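PDB 6T2N: glycoside hydrolase family 16 protein from Akkermansia muciniphila, which probably acts as an endo-beta-galactosidase that cuts within the O-glycan chains of mucin and so starts mucin breakdown in the human gut. Local coordinates for residues N251-A256 and N261-P266; W231-I236 and A308-Q313; M128-G133 and S273-T278. All blocks are in the same frame, centred on the assembly; numbering follows the deposited sequence.

Interaction 1 of 3, residues N251-A256 and N261-P266; sequences NTTNYA and NPFRTP
Asn-254 and Asn-261 bring the two backbones together, CA to CA 4.6 Å, in a pair of irregular segments without helix or strand. Next to this point Asn-261 CA directs its hydrogen at Thr-253 O, a CA-H...O contact of 3.4 Å. Only four residues separate the segments, and the chain folds back on itself between them.

Pro-262 carries the apolar part. Its CD lies over one face of the Tyr-255 ring, 3.7 Å from the ring centroid and 26° off the normal, a CH-pi contact. It is offset toward the rim, nearest to CE2. Pro-262 CG reaches on to Tyr-255 OH at 3.4 Å. The polar end of this tyrosine is held elsewhere, by Val-176 O, and Trp-172 meets its ring edge-to-face.

Both segments belong to the connection between strand 243-249 and strand 267-275. In this family 16 beta-sandwich those strands lie in different sheets, so the loop crosses from one sheet to the other.

Thr-253 points inward at the edge of the Phe-263 ring. Its OG1 is 3.5 Å from Phe-263 CD2, and its CB lies near the ring plane. With chi1 at 73°, OG1 stands between the backbone N and the carbonyl carbon, while CG2 also approaches Phe-263 CD2. The Asn-261 side chain crosses that of Thr-253 obliquely and lies close to both Thr-253 OG1 and Thr-253 O.

Arg-264 is extended from CG to NE and carries its guanidinium back to the first segment. The Asn-251 amide meets the guanidinium at its edge, with the two planes 56° apart. Arg-264 NH2 finds its strong partner outside, at Lys-233 O. Phe-263 and Thr-253 both also rest on Ile-248 of strand 243-249 and on Leu-199.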
# COMPACT_ATOMS: atom_id res chain seq x y z
N ASN A 251 0.67 -14.21 -17.30
CA ASN A 251 1.33 -14.80 -18.53
C ASN A 251 1.78 -13.71 -19.57
O ASN A 251 2.65 -13.87 -20.31
CB ASN A 251 0.52 -15.94 -19.30
CG ASN A 251 0.34 -17.15 -18.15
OD1 ASN A 251 -0.71 -17.40 -17.56
ND2 ASN A 251 1.30 -17.91 -17.83
N THR A 252 1.35 -12.41 -19.24
CA THR A 252 1.71 -11.16 -19.98
C THR A 252 2.75 -10.29 -19.21
O THR A 252 3.36 -9.39 -19.85
CB THR A 252 0.48 -10.31 -20.29
OG1 THR A 252 0.16 -9.76 -19.01
CG2 THR A 252 -0.67 -11.09 -20.91
N THR A 253 3.00 -10.55 -17.93
CA THR A 253 4.07 -9.84 -17.17
C THR A 253 5.33 -10.70 -17.08
O THR A 253 6.06 -10.54 -16.08
CB THR A 253 3.59 -9.42 -15.78
OG1 THR A 253 3.47 -10.51 -14.85
CG2 THR A 253 2.23 -8.76 -15.86
N ASN A 254 5.63 -11.54 -18.07
CA ASN A 254 6.93 -12.25 -18.17
C ASN A 254 7.97 -11.16 -18.58
O ASN A 254 7.65 -10.31 -19.64
CB ASN A 254 6.84 -13.47 -19.14
CG ASN A 254 6.45 -14.83 -18.46
OD1 ASN A 254 6.93 -14.98 -17.29
ND2 ASN A 254 5.52 -15.51 -18.75
N TYR A 255 9.17 -11.24 -18.00
CA TYR A 255 10.27 -10.31 -18.40
C TYR A 255 11.14 -11.06 -19.40
O TYR A 255 11.24 -12.26 -19.18
CB TYR A 255 11.14 -9.86 -17.22
CG TYR A 255 10.58 -8.78 -16.31
CD1 TYR A 255 9.73 -7.80 -16.78
CD2 TYR A 255 10.98 -8.72 -14.99
CE1 TYR A 255 9.26 -6.80 -15.95
CE2 TYR A 255 10.48 -7.76 -14.13
CZ TYR A 255 9.63 -6.78 -14.62
OH TYR A 255 9.16 -5.82 -13.80
N ALA A 256 11.81 -10.33 -20.29
CA ALA A 256 12.64 -10.81 -21.44
C ALA A 256 13.80 -11.68 -20.96
O ALA A 256 14.27 -11.43 -19.79
CB ALA A 256 13.17 -9.64 -22.23
N ASN A 261 9.22 -12.49 -14.50
CA ASN A 261 7.97 -12.18 -13.73
C ASN A 261 8.17 -11.64 -12.32
O ASN A 261 8.36 -12.39 -11.36
CB ASN A 261 7.02 -13.38 -13.63
CG ASN A 261 5.64 -12.96 -14.06
OD1 ASN A 261 5.16 -13.40 -15.12
ND2 ASN A 261 5.10 -12.01 -13.34
N PRO A 262 7.99 -10.32 -12.10
CA PRO A 262 8.06 -9.75 -10.77
C PRO A 262 6.85 -10.09 -9.87
O PRO A 262 6.96 -9.90 -8.63
CB PRO A 262 8.09 -8.26 -11.11
CG PRO A 262 7.17 -8.15 -12.27
CD PRO A 262 7.63 -9.30 -13.10
N PHE A 263 5.75 -10.57 -10.44
CA PHE A 263 4.49 -10.84 -9.70
C PHE A 263 4.41 -12.28 -9.18
O PHE A 263 3.35 -12.67 -8.65
CB PHE A 263 3.30 -10.46 -10.59
CG PHE A 263 3.20 -8.97 -10.77
CD1 PHE A 263 3.16 -8.14 -9.64
CD2 PHE A 263 3.12 -8.40 -12.03
CE1 PHE A 263 3.05 -6.77 -9.77
CE2 PHE A 263 3.03 -7.03 -12.16
CZ PHE A 263 3.00 -6.22 -11.02
N ARG A 264 5.48 -13.07 -9.33
CA ARG A 264 5.58 -14.42 -8.71
C ARG A 264 6.75 -14.37 -7.71
O ARG A 264 7.48 -15.33 -7.57
CB ARG A 264 5.76 -15.51 -9.77
CG ARG A 264 4.75 -15.48 -10.92
CD ARG A 264 4.93 -16.62 -11.95
NE ARG A 264 3.74 -16.86 -12.82
CZ ARG A 264 3.75 -16.97 -14.16
NH1 ARG A 264 4.90 -16.91 -14.83
NH2 ARG A 264 2.61 -17.11 -14.83
N THR A 265 6.93 -13.24 -7.06
CA THR A 265 7.88 -13.09 -5.94
C THR A 265 7.03 -12.59 -4.79
O THR A 265 5.89 -12.20 -5.01
CB THR A 265 9.06 -12.20 -6.33
OG1 THR A 265 8.71 -10.83 -6.57
CG2 THR A 265 9.72 -12.77 -7.57
N PRO A 266 7.55 -12.65 -3.54
CA PRO A 266 6.81 -12.10 -2.40
C PRO A 266 6.78 -10.56 -2.42
O PRO A 266 7.71 -9.86 -2.92
CB PRO A 266 7.55 -12.68 -1.20
CG PRO A 266 8.95 -12.91 -1.69
CD PRO A 266 8.82 -13.29 -3.15

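Interaction 2 of 3, residues W231-I236 and A308-Q313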
# COMPACT_ATOMS: atom_id res chain seq x y z
N TRP A 231 -4.83 -13.47 -5.88
CA TRP A 231 -3.49 -13.58 -6.53
C TRP A 231 -3.06 -15.05 -6.60
O TRP A 231 -2.77 -15.63 -5.55
CB TRP A 231 -2.50 -12.71 -5.72
CG TRP A 231 -1.05 -12.75 -6.10
CD1 TRP A 231 -0.53 -13.05 -7.31
CD2 TRP A 231 0.08 -12.41 -5.27
NE1 TRP A 231 0.83 -12.94 -7.30
CE2 TRP A 231 1.23 -12.56 -6.05
CE3 TRP A 231 0.24 -12.01 -3.94
CZ2 TRP A 231 2.52 -12.32 -5.56
CZ3 TRP A 231 1.51 -11.77 -3.45
CH2 TRP A 231 2.64 -11.91 -4.25
N ASP A 232 -3.14 -15.64 -7.79
CA ASP A 232 -2.42 -16.86 -8.25
C ASP A 232 -1.11 -16.52 -8.96
O ASP A 232 -0.83 -15.35 -9.22
CB ASP A 232 -3.12 -17.44 -9.45
CG ASP A 232 -4.56 -18.01 -9.24
OD1 ASP A 232 -4.71 -19.05 -8.52
OD2 ASP A 232 -5.45 -17.52 -9.97
N LYS A 233 -0.43 -17.56 -9.43
CA LYS A 233 0.63 -17.46 -10.45
C LYS A 233 0.10 -17.28 -11.93
O LYS A 233 1.05 -17.12 -12.79
CB LYS A 233 1.29 -18.80 -10.63
CG LYS A 233 0.39 -19.73 -11.44
CD LYS A 233 0.84 -21.19 -11.48
CE LYS A 233 -0.33 -22.11 -11.71
NZ LYS A 233 0.13 -23.23 -12.53
N ASP A 234 -1.25 -17.17 -12.06
CA ASP A 234 -1.85 -16.91 -13.38
C ASP A 234 -2.50 -15.52 -13.48
O ASP A 234 -2.47 -14.97 -14.63
CB ASP A 234 -2.86 -17.99 -13.73
CG ASP A 234 -2.22 -19.24 -14.33
OD1 ASP A 234 -1.46 -19.13 -15.34
OD2 ASP A 234 -2.47 -20.31 -13.78
N SER A 235 -3.07 -14.96 -12.38
CA SER A 235 -3.62 -13.57 -12.37
C SER A 235 -3.55 -12.87 -11.00
O SER A 235 -3.40 -13.54 -9.96
CB SER A 235 -5.04 -13.57 -12.86
OG SER A 235 -5.86 -14.29 -11.95
N ILE A 236 -3.71 -11.54 -11.03
CA ILE A 236 -4.11 -10.70 -9.88
C ILE A 236 -5.39 -9.90 -10.19
O ILE A 236 -5.42 -9.17 -11.19
CB ILE A 236 -2.99 -9.76 -9.48
CG1 ILE A 236 -1.67 -10.50 -9.32
CG2 ILE A 236 -3.37 -9.05 -8.18
CD1 ILE A 236 -0.52 -9.58 -9.14
N ALA A 308 -0.64 -21.78 -1.36
CA ALA A 308 0.62 -22.15 -0.66
C ALA A 308 1.45 -23.15 -1.48
O ALA A 308 2.70 -23.10 -1.35
CB ALA A 308 0.24 -22.71 0.68
N GLN A 309 0.79 -24.03 -2.24
CA GLN A 309 1.39 -25.01 -3.20
C GLN A 309 2.22 -24.27 -4.27
O GLN A 309 3.45 -24.57 -4.41
CB GLN A 309 0.24 -25.81 -3.83
CG GLN A 309 0.61 -27.17 -4.41
CD GLN A 309 -0.20 -28.26 -3.76
OE1 GLN A 309 -1.26 -28.02 -3.17
NE2 GLN A 309 0.28 -29.49 -3.89
N GLN A 310 1.57 -23.34 -5.00
CA GLN A 310 2.19 -22.60 -6.14
C GLN A 310 3.44 -21.86 -5.63
O GLN A 310 4.44 -21.82 -6.39
CB GLN A 310 1.18 -21.69 -6.88
CG GLN A 310 0.04 -22.40 -7.72
CD GLN A 310 -0.96 -21.27 -8.25
OE1 GLN A 310 -0.68 -20.09 -8.46
NE2 GLN A 310 -2.17 -21.63 -8.43
N ALA A 311 3.45 -21.36 -4.38
CA ALA A 311 4.50 -20.47 -3.80
C ALA A 311 5.87 -21.14 -3.78
O ALA A 311 6.88 -20.55 -4.21
CB ALA A 311 4.08 -20.09 -2.39
N LYS A 312 5.89 -22.35 -3.22
CA LYS A 312 7.08 -23.20 -3.01
C LYS A 312 7.72 -23.53 -4.37
O LYS A 312 8.90 -23.94 -4.37
CB LYS A 312 6.67 -24.46 -2.23
CG LYS A 312 6.12 -24.22 -0.82
CD LYS A 312 7.18 -24.00 0.25
CE LYS A 312 7.88 -25.28 0.65
NZ LYS A 312 9.31 -25.04 0.97
N GLN A 313 7.00 -23.33 -5.48
CA GLN A 313 7.44 -23.74 -6.84
C GLN A 313 7.88 -22.53 -7.70
O GLN A 313 7.79 -22.63 -8.94
CB GLN A 313 6.37 -24.65 -7.48
CG GLN A 313 5.22 -23.99 -8.24
CD GLN A 313 4.11 -24.98 -8.57
OE1 GLN A 313 4.12 -26.10 -8.08
NE2 GLN A 313 3.12 -24.57 -9.40
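Gln-310 reaches from helix 305-311 to Lys-233, in the turn that joins strand 225-231 to strand 235-240. This is the tight connection of a beta-hairpin, and the helix lies near the end of the modelled chain, after strand 292-302. Gln-310 has the most surface buried here. Its CG stands beside the backbone N (chi1 -70°), and the chain beyond is extended, which carries the amide clear of the helix to the hairpin.

Gln-310 OE1 accepts a hydrogen bond from Lys-233 N at 2.7 Å. The bond is straight, with 168° at the hydrogen, and the donor comes in nearly along the C=O axis.

Lys-233 also covers the amide with its own side chain, which crosses that of Gln-310 at about a right angle. Its CG is 3.2 Å from Gln-310 OE1. Farther out, Lys-233 CE lies above the amide, 3.6 Å from Gln-310 CD. These are methylene contacts; the ammonium group takes no part in them. Phe-145 touches the side chains of both residues.

Asp-232 adds a smaller share. Its carboxylate lies 25° from the plane of the amide, and OD1 is 3.6 Å from Gln-310 NE2, a long approach.

The carbonyl of Lys-233 is used by the neighbouring loop 261-266. The chemistry implies an oriented amide: the main-chain N-H fixes where OE1 lies, and NE2 is then turned toward Asp-232, whose negative charge would be expected to suit that end.

Interaction 3 of 3, residues M128-G133 and S273-T278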
# COMPACT_ATOMS: atom_id res chain seq x y z
N MET A 128 9.35 19.36 7.21
CA MET A 128 8.13 19.26 6.38
C MET A 128 7.02 19.97 7.14
O MET A 128 7.06 19.91 8.36
CB MET A 128 7.77 17.79 6.16
CG MET A 128 8.59 17.13 5.04
SD MET A 128 8.24 17.87 3.45
CE MET A 128 8.32 16.41 2.42
N PRO A 129 6.04 20.67 6.51
CA PRO A 129 4.80 21.01 7.21
C PRO A 129 4.19 19.61 7.32
O PRO A 129 4.74 18.72 6.68
CB PRO A 129 4.10 21.98 6.25
CG PRO A 129 4.59 21.58 4.88
CD PRO A 129 5.99 21.03 5.08
N TYR A 130 3.06 19.36 7.97
CA TYR A 130 2.40 17.98 7.78
C TYR A 130 3.22 16.69 8.14
O TYR A 130 4.22 16.32 7.56
CB TYR A 130 1.95 17.59 6.35
CG TYR A 130 0.82 18.45 5.84
CD1 TYR A 130 -0.51 18.36 6.36
CD2 TYR A 130 1.12 19.53 5.05
CE1 TYR A 130 -1.52 19.29 6.03
CE2 TYR A 130 0.13 20.48 4.73
CZ TYR A 130 -1.19 20.35 5.22
OH TYR A 130 -2.07 21.32 4.82
N THR A 131 2.72 16.07 9.25
CA THR A 131 3.15 14.76 9.80
C THR A 131 2.03 13.81 9.43
O THR A 131 0.89 14.28 9.27
CB THR A 131 3.42 14.88 11.31
OG1 THR A 131 2.25 15.44 11.90
CG2 THR A 131 4.56 15.81 11.64
N SER A 132 2.33 12.56 9.23
CA SER A 132 1.27 11.54 9.06
C SER A 132 1.88 10.21 9.50
O SER A 132 3.07 10.25 9.97
CB SER A 132 0.74 11.55 7.63
OG SER A 132 -0.42 10.71 7.50
N GLY A 133 1.15 9.12 9.28
CA GLY A 133 1.63 7.74 9.57
C GLY A 133 1.68 6.81 8.35
O GLY A 133 0.86 6.91 7.44
N SER A 273 -1.06 7.42 4.79
CA SER A 273 -1.61 8.67 4.23
C SER A 273 -0.44 9.59 3.91
O SER A 273 0.27 10.03 4.84
CB SER A 273 -2.56 9.33 5.15
OG SER A 273 -3.72 8.55 5.31
N ALA A 274 -0.23 9.85 2.63
CA ALA A 274 0.66 10.93 2.19
C ALA A 274 -0.15 12.22 2.09
O ALA A 274 -1.36 12.17 2.31
CB ALA A 274 1.30 10.60 0.88
N VAL A 275 0.54 13.33 1.83
CA VAL A 275 -0.02 14.68 1.64
C VAL A 275 0.65 15.21 0.38
O VAL A 275 1.87 14.94 0.20
CB VAL A 275 0.21 15.57 2.89
CG1 VAL A 275 -0.45 16.91 2.76
CG2 VAL A 275 -0.29 14.91 4.14
N GLY A 276 -0.12 15.84 -0.50
CA GLY A 276 0.41 16.38 -1.76
C GLY A 276 0.99 15.25 -2.59
O GLY A 276 0.47 14.15 -2.54
N GLY A 277 2.06 15.51 -3.32
CA GLY A 277 2.38 14.79 -4.58
C GLY A 277 2.43 15.74 -5.78
O GLY A 277 1.68 16.77 -5.78
N THR A 278 3.31 15.44 -6.74
CA THR A 278 3.43 16.18 -8.04
C THR A 278 2.06 16.13 -8.76
O THR A 278 1.67 17.10 -9.44
CB THR A 278 4.58 15.58 -8.87
OG1 THR A 278 4.33 14.17 -8.87
CG2 THR A 278 5.97 15.84 -8.33
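Ser-132 and Ser-273 lie opposite each other in two antiparallel strands, CA to CA 6.3 Å, and the gap widens to 7.4 Å between Tyr-130 and Val-275. The backbones share one weak hydrogen bond, from Ser-273 N to Gly-133 O at 3.3 Å. Near Tyr-130, strand 127-136 is interrupted, and this residue has a positive phi of 59°.

Where the strands separate, side chains meet instead. Val-275 CG1 sits over the centre of one face of the Tyr-130 ring, 3.7 Å from the centroid and 13° off the normal. This is a CH-pi contact made almost straight down on the ring. Chi1 of Val-275 is -175°, which turns CG1 to the ring and lets CG2 touch it near CG and CD1. The far end of the tyrosine bonds to Pro-284 O, and Tyr-290 and Phe-106 meet its ring edge-to-face. Replacing Tyr-130 by an alanine would probably uncover Val-275 CG1 and leave Pro-284 O without its hydroxyl partner.

Ser-132 OG lies 2.8 Å from Ser-273 O. It also bonds with Thr-104 OG1, and its proton is not assigned to either partner. The hydroxyl thus lies close both to the partner strand and to strand 99-104 of the other sheet.

Strand 127-136 also pairs with the parallel strand 85-86, where Thr-85 bonds to the backbones of Tyr-130 and Ser-132. Strand 267-275 pairs in turn with strand 160-168, and Ser-273 and Val-275 pack on Thr-104 of strand 99-104, across the beta-sandwich.

Interactions 1 and 2 are neighbours, with centres about 11 Å apart. Arg-264 NH2 to Lys-233 O and Phe-263 O to Trp-231 NE1 are probable hydrogen bonds between them, so the loop before strand 267-275 and the hairpin turn hold one another. Interaction 3 lies on the opposite side of the chain's centre. Its nearest atoms are about 20 Å from interaction 1 and about 21 Å from interaction 2. Interactions 1 and 3 are buried; interaction 2 is only partly so. Strand 267-275 follows the loop of interaction 1 and ends in interaction 3. Each CH-pi contact belongs to a buried site, while the partly exposed one turns on a single amide-to-backbone bond.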